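Local coordinates for trehalose-6-phosphate phosphatase (Candida albicans, PDB 5DXI), which is a phosphatase of the HAD superfamily, with a magnesium-binding core and a smaller antiparallel-sheet cap, at residues H90-K95 with K187-G192. Sequence-based numbering, arbitrary orientation.
Sequences HGCFMK and KFVNKG. With BEF (beryllium trifluoride ion), chain F.
G91 and N190 bring the two backbones to a CA-CA distance of 4.2 Å, where the turn entering strand 93-95 of the HAD core sheet meets the loop that leads from cap strand 181-186 into helix 191-199. No direct backbone hydrogen bond spans this junction. What joins the two segments is a CA-H...O contact, N190 CA to H90 O at 3.1 Å with 144° at the hydrogen, and a water that donates to G91 O (2.8 Å) and accepts from N190 N. G91 has a positive phi, and its bare CA comes within 3.9 Å of N190 O. Beyond it, C92 and F93 form a classic beta bulge against strand 85-88.

V189 lays its CB against G91 O, while its CG2 branch meets C92 SG at 3.7 Å, an apolar touch. N190 turns its CB away from the 90-95 turn and serves as N-cap: OD1 takes a weak, bent bond from G192 N (116° at the hydrogen) and a further one from E193 N.

H90 and K191 lie obliquely across each other, K191 CE standing 4.1 Å from H90 ND1. Both ring nitrogens of H90 have partners, T236 OG1 at ND1 and, weakly, E183 OE1 and a glucose at NE2, bonds that together would restrict the ring's rotation at the cap-core cleft. K191 has its CG anti to the carbonyl carbon (chi1 -67°) and is extended from there on, carrying NZ away from the helix start into the pocket that holds the beryllium trifluoride ion. D237 pairs with this ammonium group in a salt bridge and I67 O accepts from it; K191 NZ also donates to F1 of the beryllium trifluoride ion at 2.7 Å.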
loop_
_atom_site.group_PDB
_atom_site.type_symbol
_atom_site.label_atom_id
_atom_site.label_comp_id
_atom_site.label_asym_id
_atom_site.label_seq_id
_atom_site.Cartn_x
_atom_site.Cartn_y
_atom_site.Cartn_z
ATOM N N HIS A 90 -7.427 0.682 -1.990
ATOM C CA HIS A 90 -6.551 1.808 -2.267
ATOM C C HIS A 90 -7.051 3.069 -1.562
ATOM O O HIS A 90 -7.108 4.119 -2.174
ATOM C CB HIS A 90 -6.431 2.073 -3.780
ATOM C CG HIS A 90 -6.013 0.876 -4.583
ATOM N ND1 HIS A 90 -4.700 0.471 -4.694
ATOM C CD2 HIS A 90 -6.738 0.010 -5.329
ATOM C CE1 HIS A 90 -4.634 -0.599 -5.471
ATOM N NE2 HIS A 90 -5.858 -0.900 -5.869
ATOM N N GLY A 91 -7.427 2.953 -0.289
ATOM C CA GLY A 91 -7.801 4.120 0.500
ATOM C C GLY A 91 -9.294 4.382 0.678
ATOM O O GLY A 91 -9.676 5.382 1.290
ATOM N N CYS A 92 -10.144 3.495 0.167
ATOM C CA CYS A 92 -11.583 3.713 0.290
ATOM C C CYS A 92 -12.127 3.346 1.665
ATOM O O CYS A 92 -13.119 3.933 2.119
ATOM C CB CYS A 92 -12.336 2.937 -0.791
ATOM S SG CYS A 92 -11.983 3.561 -2.462
ATOM N N PHE A 93 -11.474 2.403 2.343
ATOM C CA PHE A 93 -11.981 1.904 3.630
ATOM C C PHE A 93 -10.879 1.817 4.668
ATOM O O PHE A 93 -9.740 1.548 4.320
ATOM C CB PHE A 93 -12.623 0.511 3.479
ATOM C CG PHE A 93 -13.786 0.471 2.530
ATOM C CD1 PHE A 93 -13.587 0.274 1.176
ATOM C CD2 PHE A 93 -15.080 0.636 2.996
ATOM C CE1 PHE A 93 -14.661 0.247 0.305
ATOM C CE2 PHE A 93 -16.158 0.609 2.130
ATOM C CZ PHE A 93 -15.954 0.409 0.789
ATOM N N MET A 94 -11.225 2.040 5.935
ATOM C CA MET A 94 -10.290 1.891 7.057
ATOM C C MET A 94 -10.939 1.124 8.194
ATOM O O MET A 94 -12.124 1.306 8.458
ATOM C CB MET A 94 -9.840 3.247 7.607
ATOM C CG MET A 94 -8.857 3.987 6.789
ATOM S SD MET A 94 -8.382 5.532 7.608
ATOM C CE MET A 94 -7.235 4.977 8.859
ATOM N N LYS A 95 -10.168 0.304 8.898
ATOM C CA LYS A 95 -10.701 -0.296 10.113
ATOM C C LYS A 95 -9.639 -0.336 11.210
ATOM O O LYS A 95 -8.626 -1.038 11.098
ATOM C CB LYS A 95 -11.268 -1.702 9.846
ATOM C CG LYS A 95 -12.022 -2.256 11.074
ATOM C CD LYS A 95 -12.663 -3.617 10.845
ATOM C CE LYS A 95 -11.626 -4.719 10.861
ATOM N NZ LYS A 95 -12.208 -6.041 11.244
ATOM N N LYS A 187 -10.447 9.806 -7.202
ATOM C CA LYS A 187 -9.141 10.417 -7.142
ATOM C C LYS A 187 -8.821 10.916 -5.740
ATOM O O LYS A 187 -7.654 10.965 -5.345
ATOM C CB LYS A 187 -9.035 11.554 -8.165
ATOM C CG LYS A 187 -7.616 12.050 -8.359
ATOM C CD LYS A 187 -7.415 12.744 -9.709
ATOM C CE LYS A 187 -7.952 14.154 -9.701
ATOM N NZ LYS A 187 -7.117 15.029 -8.830
ATOM N N PHE A 188 -9.842 11.289 -4.978
ATOM C CA PHE A 188 -9.577 11.966 -3.714
ATOM C C PHE A 188 -9.582 11.032 -2.502
ATOM O O PHE A 188 -9.500 11.493 -1.365
ATOM C CB PHE A 188 -10.584 13.109 -3.527
ATOM C CG PHE A 188 -10.479 14.157 -4.602
ATOM C CD1 PHE A 188 -9.390 15.014 -4.643
ATOM C CD2 PHE A 188 -11.445 14.261 -5.589
ATOM C CE1 PHE A 188 -9.274 15.970 -5.644
ATOM C CE2 PHE A 188 -11.334 15.209 -6.592
ATOM C CZ PHE A 188 -10.246 16.064 -6.619
ATOM N N VAL A 189 -9.679 9.728 -2.756
ATOM C CA VAL A 189 -9.273 8.704 -1.786
ATOM C C VAL A 189 -8.056 7.959 -2.364
ATOM O O VAL A 189 -8.024 7.668 -3.561
ATOM C CB VAL A 189 -10.402 7.696 -1.458
ATOM C CG1 VAL A 189 -11.502 8.339 -0.601
ATOM C CG2 VAL A 189 -10.975 7.078 -2.726
ATOM N N ASN A 190 -7.056 7.687 -1.528
ATOM C CA ASN A 190 -5.857 6.961 -1.953
ATOM C C ASN A 190 -5.007 6.571 -0.743
ATOM O O ASN A 190 -5.267 7.029 0.375
ATOM C CB ASN A 190 -5.018 7.791 -2.926
ATOM C CG ASN A 190 -4.593 9.124 -2.332
ATOM O OD1 ASN A 190 -3.664 9.190 -1.513
ATOM N ND2 ASN A 190 -5.254 10.204 -2.766
ATOM N N LYS A 191 -4.001 5.725 -0.966
ATOM C CA LYS A 191 -3.183 5.215 0.134
ATOM C C LYS A 191 -2.408 6.346 0.832
ATOM O O LYS A 191 -2.062 6.230 2.003
ATOM C CB LYS A 191 -2.218 4.133 -0.363
ATOM C CG LYS A 191 -2.877 2.824 -0.831
ATOM C CD LYS A 191 -1.850 1.684 -0.909
ATOM C CE LYS A 191 -2.495 0.316 -1.263
ATOM N NZ LYS A 191 -1.430 -0.755 -1.299
ATOM N N GLY A 192 -2.132 7.430 0.112
ATOM C CA GLY A 192 -1.461 8.580 0.695
ATOM C C GLY A 192 -2.301 9.277 1.764
ATOM O O GLY A 192 -1.768 9.720 2.783
HETATM BE BE BEF F . -0.823 -3.825 -1.722
HETATM F F1 BEF F . -2.061 -3.003 -2.680
HETATM F F2 BEF F . -0.562 -4.939 -3.068
HETATM F F3 BEF F . -1.933 -5.005 -1.014
HETATM O O HOH W 1 -8.396 7.880 1.285
#